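Local coordinates for protein tRNA (cytosine(72)-C(5))-methyltransferase (Pyrococcus horikoshii, PDB 5ZVE) that methylates the C5 position of cytosine 72 in several tRNAs, using S-adenosyl-L-methionine as the methyl donor, at residues F84-K95 and I119-P130; M337-Q347 and I376-D384. All blocks are in the same frame, centred on the assembly; numbering follows the deposited sequence.

Interaction 1: residues F84-K95 and I119-P130; sequences FEPKLPVVVANK and IKEGDEVQIRDP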
# COMPACT_ATOMS: atom_id res chain seq x y z
N PHE A 84 7.16 -24.31 -13.21
CA PHE A 84 7.53 -25.43 -12.34
C PHE A 84 6.34 -26.30 -11.95
O PHE A 84 5.33 -25.80 -11.45
CB PHE A 84 8.23 -24.92 -11.08
CG PHE A 84 8.72 -26.01 -10.17
CD1 PHE A 84 9.45 -27.07 -10.68
CD2 PHE A 84 8.45 -25.98 -8.81
CE1 PHE A 84 9.90 -28.08 -9.85
CE2 PHE A 84 8.90 -26.99 -7.98
CZ PHE A 84 9.63 -28.04 -8.50
N GLU A 85 6.46 -27.60 -12.20
CA GLU A 85 5.40 -28.55 -11.85
C GLU A 85 5.91 -29.57 -10.84
O GLU A 85 6.32 -30.67 -11.21
CB GLU A 85 4.88 -29.27 -13.10
CG GLU A 85 4.21 -28.36 -14.11
CD GLU A 85 2.90 -28.93 -14.61
OE1 GLU A 85 2.73 -30.17 -14.58
OE2 GLU A 85 2.03 -28.14 -15.04
N PRO A 86 5.87 -29.21 -9.56
CA PRO A 86 6.35 -30.12 -8.51
C PRO A 86 5.52 -31.40 -8.47
O PRO A 86 4.31 -31.34 -8.65
CB PRO A 86 6.17 -29.30 -7.23
CG PRO A 86 5.13 -28.29 -7.55
CD PRO A 86 5.32 -27.96 -9.00
N LYS A 87 6.17 -32.53 -8.24
CA LYS A 87 5.46 -33.80 -8.11
C LYS A 87 5.05 -33.99 -6.66
O LYS A 87 5.64 -34.79 -5.94
CB LYS A 87 6.34 -34.95 -8.59
CG LYS A 87 6.76 -34.81 -10.04
CD LYS A 87 5.56 -34.80 -10.97
CE LYS A 87 5.97 -34.95 -12.42
NZ LYS A 87 6.77 -36.19 -12.65
N LEU A 88 4.03 -33.26 -6.25
CA LEU A 88 3.68 -33.15 -4.85
C LEU A 88 2.17 -33.09 -4.68
O LEU A 88 1.47 -32.59 -5.56
CB LEU A 88 4.31 -31.89 -4.24
CG LEU A 88 5.84 -31.78 -4.20
CD1 LEU A 88 6.28 -30.48 -3.54
CD2 LEU A 88 6.42 -32.98 -3.47
N PRO A 89 1.66 -33.62 -3.56
CA PRO A 89 0.23 -33.44 -3.29
C PRO A 89 -0.11 -31.96 -3.10
O PRO A 89 0.73 -31.19 -2.63
CB PRO A 89 0.02 -34.23 -1.99
CG PRO A 89 1.36 -34.31 -1.36
CD PRO A 89 2.34 -34.37 -2.49
N VAL A 90 -1.33 -31.57 -3.46
CA VAL A 90 -1.69 -30.16 -3.48
C VAL A 90 -2.45 -29.73 -2.23
O VAL A 90 -3.39 -30.41 -1.80
CB VAL A 90 -2.55 -29.82 -4.73
CG1 VAL A 90 -3.17 -28.43 -4.62
CG2 VAL A 90 -1.72 -29.96 -6.00
N VAL A 91 -2.01 -28.62 -1.63
CA VAL A 91 -2.83 -27.91 -0.66
C VAL A 91 -3.36 -26.64 -1.31
O VAL A 91 -2.59 -25.86 -1.87
CB VAL A 91 -2.05 -27.54 0.62
CG1 VAL A 91 -2.95 -26.76 1.57
CG2 VAL A 91 -1.52 -28.78 1.31
N VAL A 92 -4.67 -26.45 -1.26
CA VAL A 92 -5.28 -25.25 -1.82
C VAL A 92 -5.53 -24.23 -0.72
O VAL A 92 -6.30 -24.49 0.21
CB VAL A 92 -6.60 -25.56 -2.55
CG1 VAL A 92 -7.10 -24.32 -3.27
CG2 VAL A 92 -6.40 -26.70 -3.54
N ALA A 93 -4.87 -23.08 -0.82
CA ALA A 93 -5.06 -22.00 0.14
C ALA A 93 -6.12 -21.05 -0.40
O ALA A 93 -6.23 -20.88 -1.61
CB ALA A 93 -3.75 -21.26 0.38
N ASN A 94 -6.91 -20.45 0.48
CA ASN A 94 -7.86 -19.45 0.02
C ASN A 94 -7.12 -18.20 -0.47
O ASN A 94 -5.91 -18.06 -0.25
CB ASN A 94 -8.88 -19.10 1.12
CG ASN A 94 -8.28 -18.36 2.31
OD1 ASN A 94 -7.55 -17.38 2.17
ND2 ASN A 94 -8.62 -18.83 3.51
N LYS A 95 -7.85 -17.32 -1.13
CA LYS A 95 -7.30 -16.16 -1.82
C LYS A 95 -6.35 -15.34 -0.93
O LYS A 95 -5.29 -14.90 -1.38
CB LYS A 95 -8.45 -15.28 -2.32
CG LYS A 95 -8.02 -13.96 -2.93
CD LYS A 95 -9.19 -13.29 -3.65
CE LYS A 95 -9.88 -12.28 -2.76
NZ LYS A 95 -8.94 -11.22 -2.30
N ILE A 119 -2.33 -36.53 2.32
CA ILE A 119 -1.34 -35.72 3.03
C ILE A 119 -1.26 -36.04 4.52
O ILE A 119 -2.26 -35.99 5.24
CB ILE A 119 -1.64 -34.22 2.85
CG1 ILE A 119 -1.47 -33.82 1.39
CG2 ILE A 119 -0.74 -33.39 3.75
CD1 ILE A 119 -1.73 -32.35 1.12
N LYS A 120 -0.05 -36.33 4.98
CA LYS A 120 0.22 -36.57 6.40
C LYS A 120 1.33 -35.64 6.89
O LYS A 120 2.12 -35.14 6.09
CB LYS A 120 0.57 -38.04 6.64
CG LYS A 120 1.62 -38.58 5.70
CD LYS A 120 1.73 -40.09 5.75
CE LYS A 120 2.89 -40.59 4.88
NZ LYS A 120 2.72 -40.23 3.44
N GLU A 121 1.38 -35.40 8.20
CA GLU A 121 2.43 -34.57 8.79
C GLU A 121 3.81 -35.00 8.31
O GLU A 121 4.10 -36.19 8.24
CB GLU A 121 2.37 -34.65 10.32
CG GLU A 121 3.46 -33.85 11.02
CD GLU A 121 3.22 -33.71 12.51
OE1 GLU A 121 2.37 -34.45 13.05
OE2 GLU A 121 3.88 -32.85 13.14
N GLY A 122 4.64 -34.02 7.95
CA GLY A 122 5.97 -34.29 7.44
C GLY A 122 6.06 -34.44 5.93
O GLY A 122 7.15 -34.43 5.37
N ASP A 123 4.91 -34.57 5.27
CA ASP A 123 4.91 -34.68 3.81
C ASP A 123 5.30 -33.36 3.16
O ASP A 123 4.95 -32.29 3.63
CB ASP A 123 3.54 -35.10 3.28
CG ASP A 123 3.26 -36.57 3.50
OD1 ASP A 123 4.15 -37.30 3.99
OD2 ASP A 123 2.14 -37.01 3.15
N GLU A 124 6.03 -33.46 2.06
CA GLU A 124 6.30 -32.31 1.23
C GLU A 124 5.09 -32.03 0.34
O GLU A 124 4.57 -32.93 -0.31
CB GLU A 124 7.55 -32.53 0.38
CG GLU A 124 8.04 -31.28 -0.33
CD GLU A 124 9.22 -31.55 -1.24
OE1 GLU A 124 9.91 -32.58 -1.05
OE2 GLU A 124 9.45 -30.73 -2.16
N VAL A 125 4.63 -30.78 0.34
CA VAL A 125 3.42 -30.40 -0.39
C VAL A 125 3.62 -29.12 -1.18
O VAL A 125 4.51 -28.31 -0.89
CB VAL A 125 2.20 -30.21 0.55
CG1 VAL A 125 1.99 -31.42 1.45
CG2 VAL A 125 2.34 -28.94 1.36
N GLN A 126 2.78 -28.93 -2.19
CA GLN A 126 2.78 -27.69 -2.94
C GLN A 126 1.51 -26.93 -2.61
O GLN A 126 0.46 -27.52 -2.40
CB GLN A 126 2.89 -27.95 -4.45
CG GLN A 126 1.69 -28.65 -5.06
CD GLN A 126 1.80 -28.78 -6.56
OE1 GLN A 126 1.81 -27.78 -7.28
NE2 GLN A 126 1.90 -30.01 -7.05
N ILE A 127 1.63 -25.61 -2.53
CA ILE A 127 0.50 -24.77 -2.17
C ILE A 127 0.05 -23.94 -3.37
O ILE A 127 0.84 -23.21 -3.97
CB ILE A 127 0.83 -23.83 -1.00
CG1 ILE A 127 1.29 -24.64 0.21
CG2 ILE A 127 -0.38 -22.97 -0.65
CD1 ILE A 127 1.87 -23.80 1.32
N ARG A 128 -1.23 -24.07 -3.70
CA ARG A 128 -1.81 -23.31 -4.79
C ARG A 128 -3.00 -22.49 -4.33
O ARG A 128 -3.70 -22.87 -3.39
CB ARG A 128 -2.22 -24.24 -5.93
CG ARG A 128 -1.08 -24.52 -6.89
CD ARG A 128 -1.38 -25.69 -7.77
NE ARG A 128 -0.17 -26.31 -8.29
CZ ARG A 128 0.40 -25.97 -9.44
NH1 ARG A 128 -0.12 -25.01 -10.18
NH2 ARG A 128 1.50 -26.59 -9.85
N ASP A 129 -3.22 -21.36 -4.99
CA ASP A 129 -4.39 -20.53 -4.72
C ASP A 129 -5.61 -21.18 -5.38
O ASP A 129 -5.44 -22.17 -6.10
CB ASP A 129 -4.13 -19.08 -5.18
CG ASP A 129 -4.34 -18.86 -6.67
OD1 ASP A 129 -4.47 -19.82 -7.46
OD2 ASP A 129 -4.34 -17.67 -7.06
N PRO A 130 -6.83 -20.65 -5.15
CA PRO A 130 -8.00 -21.35 -5.70
C PRO A 130 -8.03 -21.44 -7.23
O PRO A 130 -8.81 -22.22 -7.76
CB PRO A 130 -9.18 -20.50 -5.19
CG PRO A 130 -8.67 -19.85 -3.96
CD PRO A 130 -7.23 -19.54 -4.25

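Interaction 2: residues M337-Q347 and I376-D384; sequences MIRKGMKLEEQ and IAKLRKVKD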
# COMPACT_ATOMS: atom_id res chain seq x y z
N MET A 337 -9.39 19.54 -10.96
CA MET A 337 -8.94 20.47 -9.93
C MET A 337 -8.46 21.79 -10.52
O MET A 337 -8.67 22.86 -9.95
CB MET A 337 -7.82 19.84 -9.09
CG MET A 337 -8.21 18.54 -8.42
SD MET A 337 -6.99 17.88 -7.25
CE MET A 337 -5.60 17.54 -8.29
N ILE A 338 -7.79 21.69 -11.67
CA ILE A 338 -7.28 22.87 -12.34
C ILE A 338 -8.45 23.74 -12.82
O ILE A 338 -8.35 24.97 -12.82
CB ILE A 338 -6.36 22.47 -13.51
CG1 ILE A 338 -5.13 21.71 -12.97
CG2 ILE A 338 -5.90 23.69 -14.31
CD1 ILE A 338 -4.14 21.29 -14.03
N ARG A 339 -9.56 23.11 -13.20
CA ARG A 339 -10.76 23.86 -13.58
C ARG A 339 -11.47 24.50 -12.38
O ARG A 339 -12.28 25.41 -12.54
CB ARG A 339 -11.73 22.96 -14.34
CG ARG A 339 -11.19 22.48 -15.69
CD ARG A 339 -12.27 21.86 -16.58
NE ARG A 339 -12.86 20.64 -16.01
CZ ARG A 339 -12.44 19.41 -16.29
NH1 ARG A 339 -11.42 19.22 -17.11
NH2 ARG A 339 -13.04 18.36 -15.73
N LYS A 340 -11.15 24.02 -11.18
CA LYS A 340 -11.78 24.51 -9.95
C LYS A 340 -10.88 25.45 -9.12
O LYS A 340 -11.04 25.55 -7.91
CB LYS A 340 -12.25 23.34 -9.07
CG LYS A 340 -13.60 22.66 -9.45
CD LYS A 340 -13.83 22.43 -10.94
CE LYS A 340 -15.32 22.17 -11.25
NZ LYS A 340 -16.15 23.41 -11.38
N GLY A 341 -9.94 26.13 -9.78
CA GLY A 341 -9.15 27.15 -9.10
C GLY A 341 -7.92 26.64 -8.36
O GLY A 341 -7.40 27.32 -7.48
N MET A 342 -7.46 25.44 -8.71
CA MET A 342 -6.24 24.89 -8.13
C MET A 342 -5.10 24.96 -9.14
O MET A 342 -5.32 24.86 -10.34
CB MET A 342 -6.46 23.45 -7.68
CG MET A 342 -7.60 23.23 -6.70
SD MET A 342 -7.30 23.98 -5.10
CE MET A 342 -5.86 23.07 -4.53
N LYS A 343 -3.87 25.11 -8.64
CA LYS A 343 -2.69 25.23 -9.49
C LYS A 343 -1.61 24.20 -9.13
O LYS A 343 -1.31 24.00 -7.96
CB LYS A 343 -2.13 26.64 -9.41
CG LYS A 343 -0.91 26.90 -10.27
CD LYS A 343 -0.44 28.34 -10.14
CE LYS A 343 0.85 28.60 -10.91
NZ LYS A 343 1.98 27.79 -10.38
N LEU A 344 -1.03 23.57 -10.15
CA LEU A 344 0.05 22.61 -9.93
C LEU A 344 1.29 23.25 -9.35
O LEU A 344 1.70 24.34 -9.76
CB LEU A 344 0.40 21.91 -11.24
CG LEU A 344 -0.45 20.73 -11.71
CD1 LEU A 344 -0.14 20.44 -13.16
CD2 LEU A 344 -0.18 19.52 -10.86
N GLU A 345 1.90 22.57 -8.38
CA GLU A 345 3.13 23.04 -7.76
C GLU A 345 4.19 21.95 -7.75
O GLU A 345 3.89 20.76 -7.63
CB GLU A 345 2.87 23.52 -6.33
CG GLU A 345 1.84 24.62 -6.23
CD GLU A 345 2.46 25.98 -5.99
OE1 GLU A 345 3.09 26.17 -4.93
OE2 GLU A 345 2.33 26.87 -6.87
N GLU A 346 5.44 22.37 -7.89
CA GLU A 346 6.59 21.48 -7.83
C GLU A 346 6.61 20.72 -6.50
O GLU A 346 6.41 21.31 -5.44
CB GLU A 346 7.88 22.28 -8.00
CG GLU A 346 9.13 21.47 -8.22
CD GLU A 346 10.38 22.34 -8.28
OE1 GLU A 346 10.60 23.12 -7.32
OE2 GLU A 346 11.12 22.25 -9.28
N GLN A 347 6.86 19.42 -6.57
CA GLN A 347 6.94 18.62 -5.36
C GLN A 347 8.39 18.60 -4.86
O GLN A 347 9.32 18.58 -5.66
CB GLN A 347 6.43 17.20 -5.61
CG GLN A 347 4.97 17.15 -6.05
CD GLN A 347 4.49 15.74 -6.30
OE1 GLN A 347 5.10 14.77 -5.85
NE2 GLN A 347 3.38 15.62 -7.03
N ILE A 376 0.99 10.93 -7.36
CA ILE A 376 1.01 12.04 -6.41
C ILE A 376 0.86 13.38 -7.12
O ILE A 376 1.63 13.70 -8.02
CB ILE A 376 2.33 12.08 -5.59
CG1 ILE A 376 2.66 10.72 -4.98
CG2 ILE A 376 2.25 13.15 -4.50
CD1 ILE A 376 3.98 10.72 -4.19
N ALA A 377 -0.13 14.16 -6.70
CA ALA A 377 -0.30 15.52 -7.20
C ALA A 377 -0.29 16.51 -6.04
O ALA A 377 -0.93 16.29 -5.02
CB ALA A 377 -1.60 15.64 -7.99
N LYS A 378 0.43 17.62 -6.22
CA LYS A 378 0.47 18.67 -5.21
C LYS A 378 -0.07 19.97 -5.77
O LYS A 378 0.46 20.48 -6.76
CB LYS A 378 1.89 18.89 -4.69
CG LYS A 378 1.98 19.98 -3.64
CD LYS A 378 3.40 20.48 -3.49
CE LYS A 378 3.52 21.43 -2.31
NZ LYS A 378 4.88 22.02 -2.22
N LEU A 379 -1.10 20.51 -5.14
CA LEU A 379 -1.76 21.71 -5.67
C LEU A 379 -1.89 22.86 -4.68
O LEU A 379 -1.99 22.66 -3.46
CB LEU A 379 -3.15 21.38 -6.18
CG LEU A 379 -3.31 20.40 -7.34
CD1 LEU A 379 -4.60 20.69 -8.03
CD2 LEU A 379 -2.20 20.53 -8.31
N ARG A 380 -1.91 24.06 -5.23
CA ARG A 380 -2.09 25.29 -4.48
C ARG A 380 -3.41 25.94 -4.90
O ARG A 380 -3.67 26.13 -6.09
CB ARG A 380 -0.90 26.22 -4.72
CG ARG A 380 -1.09 27.67 -4.33
CD ARG A 380 -1.24 27.84 -2.83
NE ARG A 380 -0.23 27.13 -2.04
CZ ARG A 380 1.08 27.36 -2.06
NH1 ARG A 380 1.58 28.31 -2.84
NH2 ARG A 380 1.89 26.65 -1.29
N LYS A 381 -4.26 26.26 -3.92
CA LYS A 381 -5.54 26.91 -4.20
C LYS A 381 -5.36 28.40 -4.42
O LYS A 381 -5.18 29.16 -3.47
CB LYS A 381 -6.53 26.67 -3.05
CG LYS A 381 -7.87 27.35 -3.25
CD LYS A 381 -8.86 26.99 -2.15
CE LYS A 381 -10.22 27.62 -2.42
NZ LYS A 381 -11.23 27.24 -1.39
N VAL A 382 -5.41 28.83 -5.68
CA VAL A 382 -5.15 30.23 -6.01
C VAL A 382 -6.39 31.11 -5.85
O VAL A 382 -6.27 32.32 -5.62
CB VAL A 382 -4.61 30.38 -7.44
CG1 VAL A 382 -3.25 29.72 -7.56
CG2 VAL A 382 -5.59 29.80 -8.45
N LYS A 383 -7.57 30.51 -5.96
CA LYS A 383 -8.83 31.24 -5.79
C LYS A 383 -10.01 30.29 -5.57
O LYS A 383 -9.86 29.07 -5.71
CB LYS A 383 -9.11 32.12 -7.01
CG LYS A 383 -9.62 31.37 -8.23
CD LYS A 383 -9.90 32.33 -9.38
CE LYS A 383 -10.33 31.59 -10.63
NZ LYS A 383 -10.74 32.53 -11.72
N ASP A 384 -11.16 30.84 -5.21
CA ASP A 384 -12.35 30.03 -4.98
C ASP A 384 -13.18 29.87 -6.25
O ASP A 384 -13.86 30.80 -6.68
CB ASP A 384 -13.22 30.64 -3.88
CG ASP A 384 -12.46 30.84 -2.59
OD1 ASP A 384 -12.33 29.87 -1.82
OD2 ASP A 384 -11.99 31.97 -2.35
O HOH W 1 2.36 18.21 -8.11

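Interaction 1: residues F84-K95 and I119-P130
Val91 and Ile119 meet on the buried side of two parallel strands of the PUA domain, 90-93 and 124-128, where CD1 of Ile119 lies 3.6 Å from CG2 of Val91. CG2 of Val125 joins them, and Ala93 CB packs on Ile127 CG2; Leu107 covers Val91, Ala93 and Ile127, so this face forms a tight aliphatic layer. Four backbone bonds join the strands, the straightest from Val91 N to Gln126 O at 2.8 Å (174°). The other face is more polar; Val90, Val92 and Arg128 are partly exposed there, whereas Gln126 is buried. Gln126 takes the crowded position between its backbone N and carbonyl carbon (chi1 67°), which sends its amide back over CG of Pro86. Its NE2 donates to Leu88 O at 3.0 Å, with that oxygen in the amide plane. On the solvent side, the exposed, extended Glu124 crosses the methyls of Leu88, its OE2 3.5 Å from CD1. Arg128 approaches Gln126 side-on, NE (2.7 Å) and NH2 (2.8 Å) both donating to Gln126 OE1, NH2 in the carbonyl plane and NE above it. With both ends engaged, the amide probably keeps its orientation, and the guanidinium probably polarises it, strengthening its NE2 bond to 84-95.

Interaction 2: residues M337-Q347 and I376-D384
With CG anti to the carbonyl carbon (chi1 -62°), Leu379 turns its two methyls to the side chains of 337-347, and Met342, bent at chi2 and chi3, folds its CE back to Leu379 CB. This is an antiparallel pairing of strand 342-344 with strand 374-381 in the Rossmann-like methyltransferase sheet. CD1 of Leu379 is wedged between Met337 CE and Met342 CB, 3.3 Å from each, while its CD2 meets Leu344 CD2 at 3.4 Å, so both branches are packed more tightly than usual. Leu318 of strand 316-322 also touches both methionines. On the side of Lys343 and Arg380, the bend of Glu345 at chi2 lays its CG and CD along Arg380 CB and lifts OE1 over one face of the guanidinium, 3.4 Å from NH1. No N-H points at that oxygen, so this salt bridge acts through charge alone; Lys343 adds a long ion pair to the other carboxylate oxygen. Farther along the chain, the extended Gln347 donates from NE2 to Ile376 O at 2.8 Å, from above the carbonyl plane, while Gln362 holds its OE1. Replacing Gln347 by an alanine is likely to leave Ile376 O and Gln362 without this amide partner and a bound water less firmly held. That water accepts from Gln347 NE2 and from Lys378 N (2.8 Å) and probably donates to Glu345 O, 3.0 Å away.

In the fold
The two contacts lie on opposite sides of the chain's centre, their own centres 52 Å apart and their nearest atoms about 25 Å apart. Interaction 1 is complete before interaction 2 begins, and they share no sheet: strands 90-93 and 124-128 are inner neighbours in the mixed sheet of the PUA domain, whereas 342-344 and 374-381 belong to the methyltransferase sheet. Interaction 1 is far from the annotated sites; interaction 2 lies nearer the cofactor, the side chain of Ile376 about 7 Å from that of Lys211, a cofactor-binding residue, and about 12 Å from bound S-adenosyl-L-homocysteine. One chain thus joins a PUA module, a fold that commonly binds RNA, to the cofactor-binding methyltransferase domain.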